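PDB 1E9R: conjugal transfer protein TRWB, which is the coupling protein of bacterial conjugation, a hexameric P-loop ATPase resembling ring helicases and thought to help pump DNA toward the recipient cell. Local coordinates for residues S336-T348 / I397-G411. Residues are numbered along the deposited sequence; the frame is centred on the assembly and turned at random.
Sequences SFRSLVVLGGSRT and IANLPDLTAYVGFAG
With its OG turned anti to the carbonyl carbon (chi1 -74°), S339 meets A410 N, which donates to OG over 2.9 Å, while OG also lies at the edge of the F409 ring, in its plane. V341 holds CG1 anti to the backbone N (chi1 180°), which sets that methyl 3.7 Å from A405 CB; L343 CD1 meets A405 CB as well, at 3.7 Å. The backbones of strands 339-342 and 404-408 pair antiparallel. L340 and G408 exchange two bonds, G408 N reaching L340 O at 2.9 Å, and V342 and Y406 exchange two more, V342 N reaching Y406 O at 3.1 Å. Beyond the strands, I397 CG2 packs 3.3 Å from G344 CA. R347 NH2 then makes a weak bond to N399 OD1 (2.9 Å), guanidinium and amide planes 69° apart; N399 ND2 is held by A395 O. Strand 339-342 also pairs with strand 56-59, which leads into the probable Walker A loop, and L343 touches T64 there. The chemistry thus implies a join held chiefly by backbone bonds, linking the antiparallel margin of the sheet to its parallel, P-loop-bearing core.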
loop_
_atom_site.group_PDB
_atom_site.type_symbol
_atom_site.label_atom_id
_atom_site.label_comp_id
_atom_site.label_asym_id
_atom_site.label_seq_id
_atom_site.Cartn_x
_atom_site.Cartn_y
_atom_site.Cartn_z
ATOM N N SER B 336 -25.138 -2.302 1.266
ATOM C CA SER B 336 -26.344 -2.565 0.493
ATOM C C SER B 336 -27.445 -3.202 1.337
ATOM O O SER B 336 -28.586 -3.315 0.895
ATOM C CB SER B 336 -26.008 -3.430 -0.716
ATOM O OG SER B 336 -25.155 -2.704 -1.585
ATOM N N PHE B 337 -27.091 -3.621 2.546
ATOM C CA PHE B 337 -28.064 -4.169 3.477
ATOM C C PHE B 337 -28.364 -2.991 4.419
ATOM O O PHE B 337 -27.446 -2.413 5.007
ATOM C CB PHE B 337 -27.473 -5.312 4.287
ATOM C CG PHE B 337 -27.104 -6.515 3.474
ATOM C CD1 PHE B 337 -26.007 -6.490 2.625
ATOM C CD2 PHE B 337 -27.830 -7.698 3.596
ATOM C CE1 PHE B 337 -25.639 -7.621 1.921
ATOM C CE2 PHE B 337 -27.463 -8.828 2.893
ATOM C CZ PHE B 337 -26.368 -8.790 2.058
ATOM N N ARG B 338 -29.639 -2.638 4.557
ATOM C CA ARG B 338 -30.036 -1.517 5.400
ATOM C C ARG B 338 -30.336 -1.855 6.869
ATOM O O ARG B 338 -30.300 -0.970 7.728
ATOM C CB ARG B 338 -31.228 -0.801 4.758
ATOM C CG ARG B 338 -30.917 -0.225 3.381
ATOM C CD ARG B 338 -29.805 0.812 3.481
ATOM N NE ARG B 338 -30.156 1.839 4.461
ATOM C CZ ARG B 338 -31.108 2.753 4.288
ATOM N NH1 ARG B 338 -31.813 2.788 3.164
ATOM N NH2 ARG B 338 -31.372 3.619 5.254
ATOM N N SER B 339 -30.640 -3.114 7.168
ATOM C CA SER B 339 -30.900 -3.507 8.551
ATOM C C SER B 339 -29.738 -4.378 9.005
ATOM O O SER B 339 -29.207 -5.175 8.227
ATOM C CB SER B 339 -32.221 -4.278 8.682
ATOM O OG SER B 339 -33.349 -3.423 8.563
ATOM N N LEU B 340 -29.348 -4.232 10.265
ATOM C CA LEU B 340 -28.212 -4.973 10.804
ATOM C C LEU B 340 -28.470 -5.677 12.140
ATOM O O LEU B 340 -29.252 -5.206 12.966
ATOM C CB LEU B 340 -27.032 -4.009 10.979
ATOM C CG LEU B 340 -25.843 -4.420 11.858
ATOM C CD1 LEU B 340 -24.997 -5.454 11.143
ATOM C CD2 LEU B 340 -25.006 -3.197 12.185
ATOM N N VAL B 341 -27.809 -6.814 12.333
ATOM C CA VAL B 341 -27.893 -7.552 13.582
ATOM C C VAL B 341 -26.454 -7.877 13.965
ATOM O O VAL B 341 -25.690 -8.409 13.156
ATOM C CB VAL B 341 -28.677 -8.876 13.456
ATOM C CG1 VAL B 341 -28.703 -9.577 14.807
ATOM C CG2 VAL B 341 -30.101 -8.607 12.991
ATOM N N VAL B 342 -26.085 -7.530 15.194
ATOM C CA VAL B 342 -24.746 -7.773 15.705
ATOM C C VAL B 342 -24.809 -8.830 16.801
ATOM O O VAL B 342 -25.397 -8.591 17.847
ATOM C CB VAL B 342 -24.138 -6.475 16.285
ATOM C CG1 VAL B 342 -22.816 -6.769 16.963
ATOM C CG2 VAL B 342 -23.951 -5.446 15.178
ATOM N N LEU B 343 -24.221 -10.000 16.552
ATOM C CA LEU B 343 -24.203 -11.087 17.537
ATOM C C LEU B 343 -22.874 -11.077 18.272
ATOM O O LEU B 343 -22.571 -11.972 19.072
ATOM C CB LEU B 343 -24.395 -12.437 16.852
ATOM C CG LEU B 343 -25.835 -12.822 16.525
ATOM C CD1 LEU B 343 -26.524 -11.685 15.823
ATOM C CD2 LEU B 343 -25.848 -14.052 15.650
ATOM N N GLY B 344 -22.072 -10.057 17.978
ATOM C CA GLY B 344 -20.781 -9.909 18.625
ATOM C C GLY B 344 -19.633 -10.794 18.170
ATOM O O GLY B 344 -19.791 -12.008 17.971
ATOM N N GLY B 345 -18.467 -10.163 18.015
ATOM C CA GLY B 345 -17.265 -10.879 17.611
ATOM C C GLY B 345 -16.615 -11.647 18.767
ATOM O O GLY B 345 -17.186 -11.778 19.864
ATOM N N SER B 346 -15.415 -12.163 18.513
ATOM C CA SER B 346 -14.677 -12.917 19.511
ATOM C C SER B 346 -13.751 -11.924 20.192
ATOM O O SER B 346 -13.398 -10.908 19.597
ATOM C CB SER B 346 -13.880 -14.026 18.816
ATOM O OG SER B 346 -13.178 -14.832 19.744
ATOM N N ARG B 347 -13.364 -12.187 21.436
ATOM C CA ARG B 347 -12.467 -11.251 22.104
ATOM C C ARG B 347 -11.071 -11.288 21.513
ATOM O O ARG B 347 -10.230 -10.477 21.874
ATOM C CB ARG B 347 -12.389 -11.489 23.626
ATOM C CG ARG B 347 -12.335 -12.932 24.100
ATOM C CD ARG B 347 -11.667 -13.048 25.487
ATOM N NE ARG B 347 -12.181 -12.135 26.519
ATOM C CZ ARG B 347 -13.331 -12.273 27.186
ATOM N NH1 ARG B 347 -14.148 -13.293 26.956
ATOM N NH2 ARG B 347 -13.661 -11.381 28.109
ATOM N N THR B 348 -10.828 -12.233 20.607
ATOM C CA THR B 348 -9.526 -12.360 19.957
ATOM C C THR B 348 -9.505 -11.476 18.720
ATOM O O THR B 348 -8.488 -11.377 18.032
ATOM C CB THR B 348 -9.259 -13.808 19.501
ATOM O OG1 THR B 348 -10.367 -14.284 18.719
ATOM C CG2 THR B 348 -9.039 -14.710 20.703
ATOM N N ILE B 397 -19.342 -5.957 23.458
ATOM C CA ILE B 397 -19.583 -6.876 22.349
ATOM C C ILE B 397 -18.719 -8.134 22.504
ATOM O O ILE B 397 -19.143 -9.246 22.158
ATOM C CB ILE B 397 -19.289 -6.177 20.991
ATOM C CG1 ILE B 397 -20.313 -5.057 20.765
ATOM C CG2 ILE B 397 -19.337 -7.183 19.857
ATOM C CD1 ILE B 397 -20.137 -4.293 19.476
ATOM N N ALA B 398 -17.518 -7.946 23.051
ATOM C CA ALA B 398 -16.580 -9.035 23.279
ATOM C C ALA B 398 -17.044 -9.935 24.420
ATOM O O ALA B 398 -16.646 -11.097 24.509
ATOM C CB ALA B 398 -15.205 -8.469 23.588
ATOM N N ASN B 399 -17.886 -9.394 25.296
ATOM C CA ASN B 399 -18.401 -10.153 26.428
ATOM C C ASN B 399 -19.854 -10.565 26.247
ATOM O O ASN B 399 -20.455 -11.144 27.147
ATOM C CB ASN B 399 -18.248 -9.336 27.702
ATOM C CG ASN B 399 -16.810 -9.197 28.113
ATOM O OD1 ASN B 399 -16.197 -10.155 28.578
ATOM N ND2 ASN B 399 -16.248 -8.008 27.926
ATOM N N LEU B 400 -20.416 -10.262 25.083
ATOM C CA LEU B 400 -21.797 -10.611 24.792
ATOM C C LEU B 400 -21.994 -12.104 24.958
ATOM O O LEU B 400 -21.252 -12.896 24.366
ATOM C CB LEU B 400 -22.145 -10.252 23.355
ATOM C CG LEU B 400 -23.212 -9.199 23.090
ATOM C CD1 LEU B 400 -23.716 -9.392 21.683
ATOM C CD2 LEU B 400 -24.364 -9.343 24.053
ATOM N N PRO B 401 -22.974 -12.522 25.784
ATOM C CA PRO B 401 -23.179 -13.970 25.939
ATOM C C PRO B 401 -23.734 -14.474 24.612
ATOM O O PRO B 401 -24.326 -13.703 23.852
ATOM C CB PRO B 401 -24.183 -14.062 27.086
ATOM C CG PRO B 401 -24.955 -12.776 26.977
ATOM C CD PRO B 401 -23.871 -11.759 26.672
ATOM N N ASP B 402 -23.534 -15.748 24.308
ATOM C CA ASP B 402 -24.032 -16.254 23.037
ATOM C C ASP B 402 -25.554 -16.269 22.998
ATOM O O ASP B 402 -26.211 -16.280 24.036
ATOM C CB ASP B 402 -23.435 -17.638 22.749
ATOM C CG ASP B 402 -22.032 -17.548 22.132
ATOM O OD1 ASP B 402 -21.224 -16.705 22.593
ATOM O OD2 ASP B 402 -21.733 -18.317 21.189
ATOM N N LEU B 403 -26.110 -16.249 21.793
ATOM C CA LEU B 403 -27.552 -16.226 21.606
ATOM C C LEU B 403 -28.124 -14.906 22.093
ATOM O O LEU B 403 -29.236 -14.838 22.598
ATOM C CB LEU B 403 -28.211 -17.388 22.337
ATOM C CG LEU B 403 -27.980 -18.746 21.682
ATOM C CD1 LEU B 403 -28.649 -19.819 22.522
ATOM C CD2 LEU B 403 -28.532 -18.739 20.264
ATOM N N THR B 404 -27.335 -13.854 21.951
ATOM C CA THR B 404 -27.762 -12.516 22.318
ATOM C C THR B 404 -27.451 -11.637 21.106
ATOM O O THR B 404 -26.366 -11.730 20.508
ATOM C CB THR B 404 -27.012 -12.003 23.545
ATOM O OG1 THR B 404 -27.132 -12.962 24.597
ATOM C CG2 THR B 404 -27.600 -10.678 24.005
ATOM N N ALA B 405 -28.404 -10.791 20.733
ATOM C CA ALA B 405 -28.218 -9.939 19.571
ATOM C C ALA B 405 -28.681 -8.507 19.726
ATOM O O ALA B 405 -29.592 -8.203 20.490
ATOM C CB ALA B 405 -28.921 -10.558 18.368
ATOM N N TYR B 406 -28.024 -7.631 18.980
ATOM C CA TYR B 406 -28.379 -6.230 18.948
ATOM C C TYR B 406 -29.092 -6.055 17.616
ATOM O O TYR B 406 -28.497 -6.248 16.566
ATOM C CB TYR B 406 -27.140 -5.350 19.000
ATOM C CG TYR B 406 -26.594 -5.174 20.391
ATOM C CD1 TYR B 406 -27.227 -4.325 21.298
ATOM C CD2 TYR B 406 -25.451 -5.852 20.812
ATOM C CE1 TYR B 406 -26.738 -4.153 22.590
ATOM C CE2 TYR B 406 -24.952 -5.684 22.110
ATOM C CZ TYR B 406 -25.605 -4.832 22.988
ATOM O OH TYR B 406 -25.135 -4.657 24.265
ATOM N N VAL B 407 -30.374 -5.717 17.667
ATOM C CA VAL B 407 -31.165 -5.535 16.461
ATOM C C VAL B 407 -31.296 -4.063 16.086
ATOM O O VAL B 407 -31.813 -3.262 16.873
ATOM C CB VAL B 407 -32.580 -6.139 16.636
ATOM C CG1 VAL B 407 -33.377 -6.010 15.342
ATOM C CG2 VAL B 407 -32.460 -7.600 17.051
ATOM N N GLY B 408 -30.826 -3.720 14.886
ATOM C CA GLY B 408 -30.897 -2.351 14.403
ATOM C C GLY B 408 -31.529 -2.271 13.026
ATOM O O GLY B 408 -30.844 -2.361 12.015
ATOM N N PHE B 409 -32.843 -2.104 12.988
ATOM C CA PHE B 409 -33.567 -2.013 11.728
ATOM C C PHE B 409 -33.241 -0.720 11.008
ATOM O O PHE B 409 -32.804 0.246 11.627
ATOM C CB PHE B 409 -35.070 -2.109 11.979
ATOM C CG PHE B 409 -35.519 -3.468 12.438
ATOM C CD1 PHE B 409 -35.340 -4.587 11.624
ATOM C CD2 PHE B 409 -36.122 -3.639 13.677
ATOM C CE1 PHE B 409 -35.761 -5.865 12.043
ATOM C CE2 PHE B 409 -36.547 -4.911 14.107
ATOM C CZ PHE B 409 -36.366 -6.022 13.289
ATOM N N ALA B 410 -33.461 -0.714 9.696
ATOM C CA ALA B 410 -33.184 0.447 8.858
ATOM C C ALA B 410 -34.000 1.652 9.290
ATOM O O ALA B 410 -35.021 1.509 9.969
ATOM C CB ALA B 410 -33.483 0.114 7.404
ATOM N N GLY B 411 -33.545 2.837 8.895
ATOM C CA GLY B 411 -34.261 4.048 9.244
ATOM C C GLY B 411 -34.050 4.537 10.668
ATOM O O GLY B 411 -33.067 4.193 11.330
#